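Local coordinates for NAD nucleotidase (PDB 3ZTV), which degrades NAD to adenosine and nicotinamide riboside, acting as both a dinucleotide pyrophosphatase and a zinc-dependent 5'-nucleotidase of the periplasm, at residues R31-N35 with K319-L324; F46-K52 with D334-D340; N233-L239 with S326-I330; M366-N372 with G384-F390. One frame throughout, in Å; residues are numbered along the deposited sequence.

Contact 1: R31-N35 with K319-L324; sequences RINLN and KALDTL
With its CG anti to the backbone N (chi1 -178°), Leu34 sends both methyl branches from strand 28-34 to helix 314-325, where Leu324, whose CG lies beside its own backbone N (chi1 -67°), turns its isobutyl group to meet them. The motif is a beta-hairpin, strands 28-34 and 37-43, seated on a helix, and the strand runs almost perpendicular to the helix, at 97° between their directions. Most of the contact is made at the end of the strand, by Leu34 and by Asn35 in the turn that follows.

The two branches of Leu34 go to different helix residues and share a third. CD1 settles against Thr323 CG2 at 3.7 Å, Leu34 CD2 rests on Ala320 CB at 3.8 Å, and both methyls touch Leu324. Leu34 and Leu324 cross at about a right angle, the two methyls of Leu34 straddling the branch point, CG, of Leu324. Ile32, two residues back on the same side of the strand, adds a looser touch, its CD1 lying 4.4 Å from Leu324 CD2. Thr39 of the partner strand also touches Leu34, and Leu312 touches Ala320.

Toward solvent, Asn35 in the turn brings its side-chain amide alongside Thr323 and the carbonyl of Lys319. Thr323 itself splits its functions: CG2 faces the leucine, whereas OG1 folds back on its own helix. Lys319 O is thus gripped twice, by Thr323 N at 3.0 Å and, from the opposite face of the carbonyl plane, by Thr323 OG1 at 3.2 Å.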
loop_
_atom_site.group_PDB
_atom_site.type_symbol
_atom_site.label_atom_id
_atom_site.label_comp_id
_atom_site.label_asym_id
_atom_site.label_seq_id
_atom_site.Cartn_x
_atom_site.Cartn_y
_atom_site.Cartn_z
ATOM N N ARG A 31 -34.720 -15.572 16.554
ATOM C CA ARG A 31 -35.313 -16.897 16.672
ATOM C C ARG A 31 -34.256 -17.959 16.932
ATOM O O ARG A 31 -33.193 -17.958 16.301
ATOM C CB ARG A 31 -36.114 -17.233 15.413
ATOM C CG ARG A 31 -37.240 -16.258 15.135
ATOM C CD ARG A 31 -38.111 -16.744 13.998
ATOM N NE ARG A 31 -39.023 -15.706 13.535
ATOM C CZ ARG A 31 -39.963 -15.904 12.617
ATOM N NH1 ARG A 31 -40.115 -17.103 12.075
ATOM N NH2 ARG A 31 -40.751 -14.904 12.248
ATOM N N ILE A 32 -34.550 -18.845 17.879
ATOM C CA ILE A 32 -33.659 -19.941 18.227
ATOM C C ILE A 32 -34.422 -21.258 18.192
ATOM O O ILE A 32 -35.656 -21.278 18.194
ATOM C CB ILE A 32 -33.066 -19.764 19.646
ATOM C CG1 ILE A 32 -34.179 -19.678 20.694
ATOM C CG2 ILE A 32 -32.156 -18.528 19.699
ATOM C CD1 ILE A 32 -33.674 -19.567 22.117
ATOM N N ASN A 33 -33.684 -22.360 18.142
ATOM C CA ASN A 33 -34.285 -23.671 18.315
ATOM C C ASN A 33 -34.064 -24.147 19.742
ATOM O O ASN A 33 -32.951 -24.535 20.114
ATOM C CB ASN A 33 -33.727 -24.673 17.311
ATOM C CG ASN A 33 -34.653 -25.857 17.111
ATOM O OD1 ASN A 33 -34.604 -26.829 17.861
ATOM N ND2 ASN A 33 -35.520 -25.772 16.105
ATOM N N LEU A 34 -35.133 -24.111 20.530
ATOM C CA LEU A 34 -35.069 -24.404 21.953
ATOM C C LEU A 34 -35.954 -25.604 22.257
ATOM O O LEU A 34 -37.148 -25.605 21.943
ATOM C CB LEU A 34 -35.534 -23.188 22.756
ATOM C CG LEU A 34 -35.499 -23.240 24.285
ATOM C CD1 LEU A 34 -34.090 -23.543 24.771
ATOM C CD2 LEU A 34 -36.002 -21.934 24.874
ATOM N N ASN A 35 -35.365 -26.629 22.862
ATOM C CA ASN A 35 -36.086 -27.872 23.103
ATOM C C ASN A 35 -36.811 -28.360 21.846
ATOM O O ASN A 35 -37.925 -28.873 21.927
ATOM C CB ASN A 35 -37.071 -27.724 24.269
ATOM C CG ASN A 35 -36.379 -27.450 25.595
ATOM O OD1 ASN A 35 -36.992 -26.952 26.539
ATOM N ND2 ASN A 35 -35.090 -27.765 25.668
ATOM N N LYS A 319 -39.491 -25.947 31.263
ATOM C CA LYS A 319 -38.452 -26.723 30.586
ATOM C C LYS A 319 -37.586 -25.839 29.690
ATOM O O LYS A 319 -36.368 -26.023 29.600
ATOM C CB LYS A 319 -39.069 -27.853 29.758
ATOM C CG LYS A 319 -39.684 -28.969 30.589
ATOM C CD LYS A 319 -40.486 -29.920 29.720
ATOM C CE LYS A 319 -41.274 -30.908 30.570
ATOM N NZ LYS A 319 -42.274 -31.652 29.753
ATOM N N ALA A 320 -38.226 -24.888 29.015
ATOM C CA ALA A 320 -37.521 -23.927 28.175
ATOM C C ALA A 320 -36.536 -23.108 29.003
ATOM O O ALA A 320 -35.365 -22.964 28.636
ATOM C CB ALA A 320 -38.522 -23.015 27.482
ATOM N N LEU A 321 -37.009 -22.583 30.123
ATOM C CA LEU A 321 -36.176 -21.791 31.016
ATOM C C LEU A 321 -35.034 -22.618 31.596
ATOM O O LEU A 321 -33.893 -22.161 31.658
ATOM C CB LEU A 321 -37.014 -21.175 32.140
ATOM C CG LEU A 321 -37.973 -20.051 31.746
ATOM C CD1 LEU A 321 -38.915 -19.719 32.904
ATOM C CD2 LEU A 321 -37.204 -18.816 31.298
ATOM N N ASP A 322 -35.337 -23.838 32.023
ATOM C CA ASP A 322 -34.314 -24.712 32.580
ATOM C C ASP A 322 -33.194 -24.974 31.577
ATOM O O ASP A 322 -32.009 -24.971 31.932
ATOM C CB ASP A 322 -34.921 -26.035 33.050
ATOM C CG ASP A 322 -35.721 -25.889 34.329
ATOM O OD1 ASP A 322 -35.588 -24.849 35.011
ATOM O OD2 ASP A 322 -36.481 -26.823 34.664
ATOM N N THR A 323 -33.554 -25.216 30.325
ATOM C CA THR A 323 -32.538 -25.434 29.299
ATOM C C THR A 323 -31.614 -24.217 29.160
ATOM O O THR A 323 -30.386 -24.347 29.182
ATOM C CB THR A 323 -33.164 -25.795 27.938
ATOM O OG1 THR A 323 -33.807 -27.072 28.045
ATOM C CG2 THR A 323 -32.106 -25.868 26.853
ATOM N N LEU A 324 -32.201 -23.033 29.041
ATOM C CA LEU A 324 -31.409 -21.816 28.903
ATOM C C LEU A 324 -30.517 -21.574 30.124
ATOM O O LEU A 324 -29.357 -21.170 29.983
ATOM C CB LEU A 324 -32.327 -20.616 28.657
ATOM C CG LEU A 324 -33.076 -20.624 27.317
ATOM C CD1 LEU A 324 -34.073 -19.481 27.234
ATOM C CD2 LEU A 324 -32.103 -20.554 26.144
#

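Contact 2: F46-K52 with D334-D340; sequences FSAVNAK and DHDAKTD
Ala51 CB is pressed against the backbone where 334-340 passes helix 46-59, 3.4 Å from His335 C, and Ala48 CA meets Asp334 O in a CA-H...O contact. The small alanines let the two backbones come within 4.6 Å, CA to CA, at Ala48-Asp334 and at Ala51-Asp336. Beside them Thr339 lays CG2 over the Ser47 backbone, while Asn50 ND2 gives Thr339 OG1 a nearly straight bond of 2.9 Å in the plane of its amide; Val89 O is a second acceptor for that nitrogen.

Ser47 OG relays between the segments: it accepts from Asp336 N and donates to Asp340 OD1 at 2.6 Å, arriving well above the carboxylate plane. The solvent side, by contrast, is at His335, whose exposed imidazole gives ND1 to the syn lone pair of Asp340 OD2.

The pairing of Lys52 with buried Asp334 is also loose: Lys52 NZ makes a long salt bridge of 3.7 Å to Asp334 OD1. Ser331 is the stronger partner of both residues, and Lys55 also pairs with Asp334.

The arrangement is a helix N-cap docked on a neighbouring helix: Asp336 OD2 accepts from Thr339 N at 3.0 Å and from Thr339 OG1, fixing the first turn of helix 337-353, and Ser47 and Asn50 of helix 46-59 hold that capped end.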
loop_
_atom_site.group_PDB
_atom_site.type_symbol
_atom_site.label_atom_id
_atom_site.label_comp_id
_atom_site.label_asym_id
_atom_site.label_seq_id
_atom_site.Cartn_x
_atom_site.Cartn_y
_atom_site.Cartn_z
ATOM N N PHE A 46 -28.238 -2.451 25.543
ATOM C CA PHE A 46 -27.058 -1.973 26.250
ATOM C C PHE A 46 -27.128 -2.117 27.766
ATOM O O PHE A 46 -26.091 -2.124 28.422
ATOM C CB PHE A 46 -26.683 -0.541 25.847
ATOM C CG PHE A 46 -25.242 -0.402 25.432
ATOM C CD1 PHE A 46 -24.248 -0.217 26.384
ATOM C CD2 PHE A 46 -24.879 -0.474 24.095
ATOM C CE1 PHE A 46 -22.925 -0.099 26.014
ATOM C CE2 PHE A 46 -23.545 -0.359 23.721
ATOM C CZ PHE A 46 -22.573 -0.167 24.683
ATOM N N SER A 47 -28.325 -2.235 28.340
ATOM C CA SER A 47 -28.399 -2.483 29.775
ATOM C C SER A 47 -27.778 -3.841 30.101
ATOM O O SER A 47 -26.993 -3.962 31.049
ATOM C CB SER A 47 -29.838 -2.416 30.272
ATOM O OG SER A 47 -29.883 -2.651 31.671
ATOM N N ALA A 48 -28.123 -4.863 29.319
ATOM C CA ALA A 48 -27.516 -6.184 29.478
ATOM C C ALA A 48 -26.010 -6.144 29.209
ATOM O O ALA A 48 -25.240 -6.775 29.932
ATOM C CB ALA A 48 -28.200 -7.198 28.573
ATOM N N VAL A 49 -25.583 -5.421 28.173
ATOM C CA VAL A 49 -24.151 -5.314 27.865
ATOM C C VAL A 49 -23.385 -4.778 29.071
ATOM O O VAL A 49 -22.408 -5.392 29.533
ATOM C CB VAL A 49 -23.871 -4.416 26.632
ATOM C CG1 VAL A 49 -22.405 -4.048 26.562
ATOM C CG2 VAL A 49 -24.294 -5.120 25.354
ATOM N N ASN A 50 -23.821 -3.636 29.587
ATOM C CA ASN A 50 -23.098 -3.021 30.688
ATOM C C ASN A 50 -23.143 -3.846 31.972
ATOM O O ASN A 50 -22.139 -3.952 32.682
ATOM C CB ASN A 50 -23.560 -1.578 30.909
ATOM C CG ASN A 50 -23.025 -0.626 29.840
ATOM O OD1 ASN A 50 -22.097 -0.954 29.102
ATOM N ND2 ASN A 50 -23.613 0.561 29.761
ATOM N N ALA A 51 -24.293 -4.441 32.258
ATOM C CA ALA A 51 -24.409 -5.315 33.424
ATOM C C ALA A 51 -23.443 -6.493 33.320
ATOM O O ALA A 51 -22.751 -6.830 34.283
ATOM C CB ALA A 51 -25.844 -5.814 33.581
ATOM N N LYS A 52 -23.403 -7.136 32.163
ATOM C CA LYS A 52 -22.521 -8.285 31.985
ATOM C C LYS A 52 -21.039 -7.897 32.033
ATOM O O LYS A 52 -20.230 -8.584 32.673
ATOM C CB LYS A 52 -22.857 -9.047 30.696
ATOM C CG LYS A 52 -22.025 -10.312 30.490
ATOM C CD LYS A 52 -22.735 -11.573 30.952
ATOM C CE LYS A 52 -22.882 -11.642 32.458
ATOM N NZ LYS A 52 -23.289 -13.018 32.915
ATOM N N ASP A 334 -29.580 -9.921 32.360
ATOM C CA ASP A 334 -28.634 -8.956 32.910
ATOM C C ASP A 334 -29.207 -7.553 32.742
ATOM O O ASP A 334 -29.702 -7.208 31.675
ATOM C CB ASP A 334 -27.289 -9.010 32.186
ATOM C CG ASP A 334 -26.643 -10.370 32.242
ATOM O OD1 ASP A 334 -26.205 -10.791 33.336
ATOM O OD2 ASP A 334 -26.556 -11.005 31.176
ATOM N N HIS A 335 -29.134 -6.741 33.785
ATOM C CA HIS A 335 -29.515 -5.340 33.651
ATOM C C HIS A 335 -28.755 -4.454 34.628
ATOM O O HIS A 335 -28.444 -4.857 35.749
ATOM C CB HIS A 335 -31.038 -5.138 33.724
ATOM C CG HIS A 335 -31.637 -5.503 35.043
ATOM N ND1 HIS A 335 -32.140 -4.560 35.913
ATOM C CD2 HIS A 335 -31.836 -6.705 35.632
ATOM C CE1 HIS A 335 -32.615 -5.165 36.987
ATOM N NE2 HIS A 335 -32.443 -6.467 36.841
ATOM N N ASP A 336 -28.405 -3.259 34.168
ATOM C CA ASP A 336 -27.576 -2.339 34.932
ATOM C C ASP A 336 -28.415 -1.133 35.313
ATOM O O ASP A 336 -29.026 -0.509 34.453
ATOM C CB ASP A 336 -26.390 -1.889 34.077
ATOM C CG ASP A 336 -25.518 -0.867 34.776
ATOM O OD1 ASP A 336 -24.994 -1.172 35.866
ATOM O OD2 ASP A 336 -25.354 0.253 34.245
ATOM N N ALA A 337 -28.446 -0.803 36.603
ATOM C CA ALA A 337 -29.305 0.273 37.097
ATOM C C ALA A 337 -29.018 1.616 36.427
ATOM O O ALA A 337 -29.935 2.302 35.975
ATOM C CB ALA A 337 -29.188 0.388 38.617
ATOM N N LYS A 338 -27.749 1.996 36.355
ATOM C CA LYS A 338 -27.396 3.261 35.718
ATOM C C LYS A 338 -27.834 3.292 34.247
ATOM O O LYS A 338 -28.415 4.274 33.778
ATOM C CB LYS A 338 -25.892 3.526 35.843
ATOM C CG LYS A 338 -25.415 4.792 35.147
ATOM C CD LYS A 338 -24.075 5.267 35.700
ATOM C CE LYS A 338 -22.955 4.283 35.410
ATOM N NZ LYS A 338 -21.636 4.802 35.881
ATOM N N THR A 339 -27.555 2.208 33.528
ATOM C CA THR A 339 -27.882 2.152 32.107
ATOM C C THR A 339 -29.396 2.119 31.897
ATOM O O THR A 339 -29.901 2.720 30.950
ATOM C CB THR A 339 -27.187 0.968 31.415
ATOM O OG1 THR A 339 -25.784 1.029 31.686
ATOM C CG2 THR A 339 -27.402 1.020 29.909
ATOM N N ASP A 340 -30.123 1.438 32.780
ATOM C CA ASP A 340 -31.588 1.448 32.743
ATOM C C ASP A 340 -32.142 2.870 32.837
ATOM O O ASP A 340 -33.090 3.222 32.143
ATOM C CB ASP A 340 -32.160 0.628 33.904
ATOM C CG ASP A 340 -32.079 -0.867 33.671
ATOM O OD1 ASP A 340 -31.981 -1.300 32.505
ATOM O OD2 ASP A 340 -32.154 -1.616 34.668
#

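Contact 3: N233-L239 with S326-I330; sequences NDELRSL and SMKSI
Hydrogen bonds dominate one half of this contact, and Glu235 makes most of them. Its carboxylate reaches the backbone of the type I turn Met327-Ile330 and takes two successive N-H groups, one on each oxygen and each by the syn lone pair: Lys328 N to Glu235 OE2 at 3.0 Å and Ser329 N to Glu235 OE1 at 2.8 Å. Ser329 OG donates to the same OE1 from above the carboxylate plane. Three bonds thus fix the rotation of the carboxylate, and two turn amides pointing at it would probably favour its charged form.

Ser329 OG is also an acceptor, from Asn233 ND2 at 2.9 Å, close to the amide plane. The side chain of Asn233 is held at its other end too. With chi1 at 56° its OD1 turns back under the first helical turn and takes Leu236 N at 3.0 Å, as the N-cap of helix 234-238.

Apolar contacts form the other half. Met327, bent at chi3, meets Leu239 tip to tip, CE to CD1 at 3.6 Å. Leu239 CD1 also faces Ile330 CD1 at 3.7 Å, and Leu236 CD2 touches both Ile330 CD1 and Ser329 CB.

The short helix sits on the link between helix 314-325 and strand 330-332. Pro291 and Val293 of strand 284-295 touch Leu236, and Val293 shares backbone bonding with Ser329.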
loop_
_atom_site.group_PDB
_atom_site.type_symbol
_atom_site.label_atom_id
_atom_site.label_comp_id
_atom_site.label_asym_id
_atom_site.label_seq_id
_atom_site.Cartn_x
_atom_site.Cartn_y
_atom_site.Cartn_z
ATOM N N ASN A 233 -19.823 -21.706 19.534
ATOM C CA ASN A 233 -19.396 -23.001 20.052
ATOM C C ASN A 233 -20.558 -23.970 19.942
ATOM O O ASN A 233 -21.619 -23.628 19.417
ATOM C CB ASN A 233 -18.944 -22.864 21.504
ATOM C CG ASN A 233 -20.021 -22.262 22.400
ATOM O OD1 ASN A 233 -21.222 -22.402 22.142
ATOM N ND2 ASN A 233 -19.595 -21.610 23.471
ATOM N N ASP A 234 -20.350 -25.192 20.416
ATOM C CA ASP A 234 -21.376 -26.224 20.290
ATOM C C ASP A 234 -22.696 -25.858 20.961
ATOM O O ASP A 234 -23.756 -26.168 20.430
ATOM C CB ASP A 234 -20.858 -27.576 20.788
ATOM C CG ASP A 234 -19.814 -28.171 19.864
ATOM O OD1 ASP A 234 -19.768 -27.774 18.676
ATOM O OD2 ASP A 234 -19.040 -29.032 20.328
ATOM N N GLU A 235 -22.633 -25.216 22.124
ATOM C CA GLU A 235 -23.851 -24.743 22.788
ATOM C C GLU A 235 -24.674 -23.835 21.872
ATOM O O GLU A 235 -25.876 -24.027 21.705
ATOM C CB GLU A 235 -23.525 -23.995 24.084
ATOM C CG GLU A 235 -23.324 -24.871 25.319
ATOM C CD GLU A 235 -23.302 -24.060 26.611
ATOM O OE1 GLU A 235 -23.259 -22.809 26.536
ATOM O OE2 GLU A 235 -23.335 -24.660 27.711
ATOM N N LEU A 236 -24.032 -22.842 21.271
ATOM C CA LEU A 236 -24.769 -21.907 20.429
ATOM C C LEU A 236 -25.231 -22.559 19.124
ATOM O O LEU A 236 -26.309 -22.240 18.606
ATOM C CB LEU A 236 -23.932 -20.653 20.170
ATOM C CG LEU A 236 -23.517 -19.893 21.438
ATOM C CD1 LEU A 236 -22.831 -18.582 21.049
ATOM C CD2 LEU A 236 -24.703 -19.616 22.372
ATOM N N ARG A 237 -24.443 -23.503 18.608
ATOM C CA ARG A 237 -24.875 -24.271 17.443
ATOM C C ARG A 237 -26.140 -25.077 17.752
ATOM O O ARG A 237 -27.010 -25.219 16.889
ATOM C CB ARG A 237 -23.769 -25.210 16.959
ATOM C CG ARG A 237 -22.579 -24.488 16.387
ATOM C CD ARG A 237 -21.479 -25.450 15.939
ATOM N NE ARG A 237 -20.317 -24.663 15.546
ATOM C CZ ARG A 237 -19.198 -24.556 16.250
ATOM N NH1 ARG A 237 -19.020 -25.247 17.374
ATOM N NH2 ARG A 237 -18.228 -23.775 15.799
ATOM N N SER A 238 -26.256 -25.576 18.981
ATOM C CA SER A 238 -27.406 -26.408 19.354
ATOM C C SER A 238 -28.709 -25.608 19.348
ATOM O O SER A 238 -29.797 -26.179 19.218
ATOM C CB SER A 238 -27.189 -27.064 20.723
ATOM O OG SER A 238 -27.421 -26.159 21.794
ATOM N N LEU A 239 -28.597 -24.291 19.488
ATOM C CA LEU A 239 -29.750 -23.398 19.456
ATOM C C LEU A 239 -30.019 -22.880 18.049
ATOM O O LEU A 239 -30.929 -22.072 17.834
ATOM C CB LEU A 239 -29.527 -22.219 20.400
ATOM C CG LEU A 239 -29.432 -22.505 21.893
ATOM C CD1 LEU A 239 -29.082 -21.235 22.652
ATOM C CD2 LEU A 239 -30.747 -23.098 22.395
ATOM N N SER A 326 -29.176 -23.686 32.024
ATOM C CA SER A 326 -28.122 -24.683 32.152
ATOM C C SER A 326 -26.944 -24.408 31.219
ATOM O O SER A 326 -25.925 -25.097 31.287
ATOM C CB SER A 326 -28.681 -26.082 31.891
ATOM O OG SER A 326 -28.960 -26.266 30.517
ATOM N N MET A 327 -27.080 -23.411 30.346
ATOM C CA MET A 327 -26.058 -23.151 29.334
ATOM C C MET A 327 -25.064 -22.074 29.732
ATOM O O MET A 327 -25.444 -20.968 30.113
ATOM C CB MET A 327 -26.718 -22.797 28.009
ATOM C CG MET A 327 -27.649 -23.881 27.536
ATOM S SD MET A 327 -28.545 -23.451 26.044
ATOM C CE MET A 327 -27.187 -23.265 24.912
ATOM N N LYS A 328 -23.783 -22.411 29.618
ATOM C CA LYS A 328 -22.692 -21.519 29.983
ATOM C C LYS A 328 -22.636 -20.263 29.109
ATOM O O LYS A 328 -22.225 -19.195 29.566
ATOM C CB LYS A 328 -21.364 -22.287 29.897
ATOM C CG LYS A 328 -20.143 -21.497 30.306
ATOM C CD LYS A 328 -18.972 -22.428 30.595
ATOM C CE LYS A 328 -17.860 -21.675 31.302
ATOM N NZ LYS A 328 -18.416 -20.777 32.356
ATOM N N SER A 329 -23.049 -20.391 27.852
ATOM C CA SER A 329 -22.888 -19.317 26.869
ATOM C C SER A 329 -24.132 -18.439 26.713
ATOM O O SER A 329 -24.163 -17.571 25.848
ATOM C CB SER A 329 -22.505 -19.900 25.507
ATOM O OG SER A 329 -21.394 -20.785 25.619
ATOM N N ILE A 330 -25.168 -18.707 27.507
ATOM C CA ILE A 330 -26.370 -17.876 27.555
ATOM C C ILE A 330 -26.379 -17.147 28.886
ATOM O O ILE A 330 -26.190 -17.763 29.940
ATOM C CB ILE A 330 -27.668 -18.724 27.433
ATOM C CG1 ILE A 330 -27.689 -19.496 26.112
ATOM C CG2 ILE A 330 -28.916 -17.842 27.612
ATOM C CD1 ILE A 330 -27.685 -18.617 24.865
#

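Contact 4: M366-N372 with G384-F390; sequences MPGGSAN and GSIATRF
Pro367 O takes the backbone N-H of Ala387 in a nearly straight bond of 2.9 Å, so that a loop carbonyl occupies one of the amides at the start of helix 386-396. This is a loop laid across a helix N-terminus in the 5'-nucleotidase C-terminal domain, with Ser385 in the N-cap position. The same carbonyl receives a CA-H...O contact from Ser385.

Apolar contacts continue from this bond along the helix. The Pro367 ring lies beside Ile386, CD to CD1 at 3.8 Å, and Met366 crosses the CG2 branch of Ile386 at about a right angle. Bent at chi3 (-73°), Met366 then carries CE to Phe390 CD2 at 3.6 Å; its sulfur sits obliquely to that ring, 4.6 Å from the centroid, in a Met-aromatic contact. Phe390 also meets the rings of Phe549 (edge-to-face), Phe552 and Phe559.

Farther out, Asp415 accepts from Gly368 N, and Asn372 ND2 ties the loop to itself by donating to Gly368 O. Arg373, probably a substrate-binding residue, follows directly in sequence, its side chain about 6 Å from that of Ser385. Thr388 OG1 donates to Ser385 OG at 2.7 Å, and Ser385 OG in turn donates to a water, 2.7 Å away, which itself donates a hydrogen bond to Gly369 O at 2.9 Å.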
loop_
_atom_site.group_PDB
_atom_site.type_symbol
_atom_site.label_atom_id
_atom_site.label_comp_id
_atom_site.label_asym_id
_atom_site.label_seq_id
_atom_site.Cartn_x
_atom_site.Cartn_y
_atom_site.Cartn_z
ATOM N N MET A 366 -48.207 9.929 -4.670
ATOM C CA MET A 366 -47.398 8.981 -5.429
ATOM C C MET A 366 -47.967 7.580 -5.213
ATOM O O MET A 366 -47.850 7.022 -4.123
ATOM C CB MET A 366 -45.934 9.066 -4.990
ATOM C CG MET A 366 -45.244 10.336 -5.472
ATOM S SD MET A 366 -43.608 10.616 -4.753
ATOM C CE MET A 366 -44.031 11.104 -3.082
ATOM N N PRO A 367 -48.624 7.018 -6.241
ATOM C CA PRO A 367 -49.328 5.743 -6.064
ATOM C C PRO A 367 -48.388 4.620 -5.639
ATOM O O PRO A 367 -47.259 4.528 -6.132
ATOM C CB PRO A 367 -49.905 5.460 -7.456
ATOM C CG PRO A 367 -49.981 6.795 -8.119
ATOM C CD PRO A 367 -48.818 7.581 -7.588
ATOM N N GLY A 368 -48.869 3.785 -4.724
ATOM C CA GLY A 368 -48.136 2.627 -4.250
ATOM C C GLY A 368 -49.103 1.552 -3.796
ATOM O O GLY A 368 -50.283 1.572 -4.163
ATOM N N GLY A 369 -48.614 0.612 -2.996
ATOM C CA GLY A 369 -49.454 -0.456 -2.496
ATOM C C GLY A 369 -49.795 -1.470 -3.567
ATOM O O GLY A 369 -49.340 -1.372 -4.707
ATOM N N SER A 370 -50.619 -2.443 -3.204
ATOM C CA SER A 370 -50.911 -3.568 -4.086
ATOM C C SER A 370 -51.578 -3.167 -5.403
ATOM O O SER A 370 -51.266 -3.719 -6.460
ATOM C CB SER A 370 -51.774 -4.598 -3.357
ATOM O OG SER A 370 -52.010 -5.730 -4.173
ATOM N N ALA A 371 -52.494 -2.207 -5.340
ATOM C CA ALA A 371 -53.259 -1.817 -6.519
ATOM C C ALA A 371 -52.376 -1.261 -7.634
ATOM O O ALA A 371 -52.698 -1.387 -8.818
ATOM C CB ALA A 371 -54.334 -0.804 -6.142
ATOM N N ASN A 372 -51.259 -0.645 -7.256
ATOM C CA ASN A 372 -50.425 0.067 -8.222
ATOM C C ASN A 372 -49.113 -0.629 -8.566
ATOM O O ASN A 372 -48.231 -0.019 -9.164
ATOM C CB ASN A 372 -50.152 1.494 -7.743
ATOM C CG ASN A 372 -51.419 2.321 -7.632
ATOM O OD1 ASN A 372 -51.995 2.732 -8.641
ATOM N ND2 ASN A 372 -51.855 2.577 -6.402
ATOM N N GLY A 384 -47.925 3.233 -12.663
ATOM C CA GLY A 384 -47.762 2.181 -11.682
ATOM C C GLY A 384 -47.296 2.740 -10.354
ATOM O O GLY A 384 -47.762 3.788 -9.908
ATOM N N SER A 385 -46.342 2.051 -9.736
ATOM C CA SER A 385 -45.941 2.373 -8.375
ATOM C C SER A 385 -44.866 3.461 -8.305
ATOM O O SER A 385 -43.681 3.168 -8.110
ATOM C CB SER A 385 -45.455 1.111 -7.657
ATOM O OG SER A 385 -45.374 1.343 -6.263
ATOM N N ILE A 386 -45.277 4.715 -8.451
ATOM C CA ILE A 386 -44.354 5.839 -8.338
ATOM C C ILE A 386 -43.711 5.859 -6.949
ATOM O O ILE A 386 -42.549 6.241 -6.796
ATOM C CB ILE A 386 -45.054 7.193 -8.624
ATOM C CG1 ILE A 386 -45.612 7.212 -10.053
ATOM C CG2 ILE A 386 -44.079 8.343 -8.438
ATOM C CD1 ILE A 386 -46.397 8.475 -10.400
ATOM N N ALA A 387 -44.463 5.427 -5.942
ATOM C CA ALA A 387 -43.926 5.342 -4.587
ATOM C C ALA A 387 -42.706 4.420 -4.517
ATOM O O ALA A 387 -41.774 4.686 -3.762
ATOM C CB ALA A 387 -45.006 4.908 -3.594
ATOM N N THR A 388 -42.701 3.357 -5.318
ATOM C CA THR A 388 -41.543 2.463 -5.368
ATOM C C THR A 388 -40.328 3.155 -5.991
ATOM O O THR A 388 -39.200 2.990 -5.514
ATOM C CB THR A 388 -41.860 1.152 -6.107
ATOM O OG1 THR A 388 -42.949 0.495 -5.448
ATOM C CG2 THR A 388 -40.648 0.232 -6.104
ATOM N N ARG A 389 -40.548 3.935 -7.050
ATOM C CA ARG A 389 -39.472 4.755 -7.610
ATOM C C ARG A 389 -38.904 5.689 -6.538
ATOM O O ARG A 389 -37.688 5.840 -6.416
ATOM C CB ARG A 389 -39.951 5.536 -8.844
ATOM C CG ARG A 389 -38.875 6.364 -9.540
ATOM C CD ARG A 389 -38.896 7.809 -9.081
ATOM N NE ARG A 389 -37.801 8.602 -9.643
ATOM C CZ ARG A 389 -37.927 9.471 -10.642
ATOM N NH1 ARG A 389 -39.104 9.669 -11.223
ATOM N NH2 ARG A 389 -36.867 10.145 -11.064
ATOM N N PHE A 390 -39.781 6.304 -5.753
ATOM C CA PHE A 390 -39.355 7.143 -4.640
ATOM C C PHE A 390 -38.433 6.379 -3.678
ATOM O O PHE A 390 -37.358 6.860 -3.310
ATOM C CB PHE A 390 -40.589 7.655 -3.895
ATOM C CG PHE A 390 -40.296 8.722 -2.884
ATOM C CD1 PHE A 390 -39.080 9.377 -2.875
ATOM C CD2 PHE A 390 -41.254 9.084 -1.951
ATOM C CE1 PHE A 390 -38.816 10.356 -1.947
ATOM C CE2 PHE A 390 -40.996 10.066 -1.018
ATOM C CZ PHE A 390 -39.773 10.706 -1.017
HETATM O O HOH W 1 -46.560 -0.733 -5.105
#

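Overall arrangement
Contacts 1 and 3 form one continuous patch, their centres 10 Å apart: Asn33 N and Leu239 O, 2.8 Å apart, probably share a hydrogen bond, and Leu34 CD1 packs on Leu239 CD2. Contact 2 lies 22 Å from contact 3 between centres and is joined to it through the chain, since 326-330 leads by a short strand into 334-340. Successive parts of 319-340 thus dock on three separate elements of the metal-binding half. Of these contacts, contact 2 approaches the zinc site, the side chain of Phe46 lying about 13 Å from a zinc ion. Contact 4, over 40 Å from the others between centres, stands near the nucleoside pocket, with the side chain of Ser385 about 11 Å from bound adenosine.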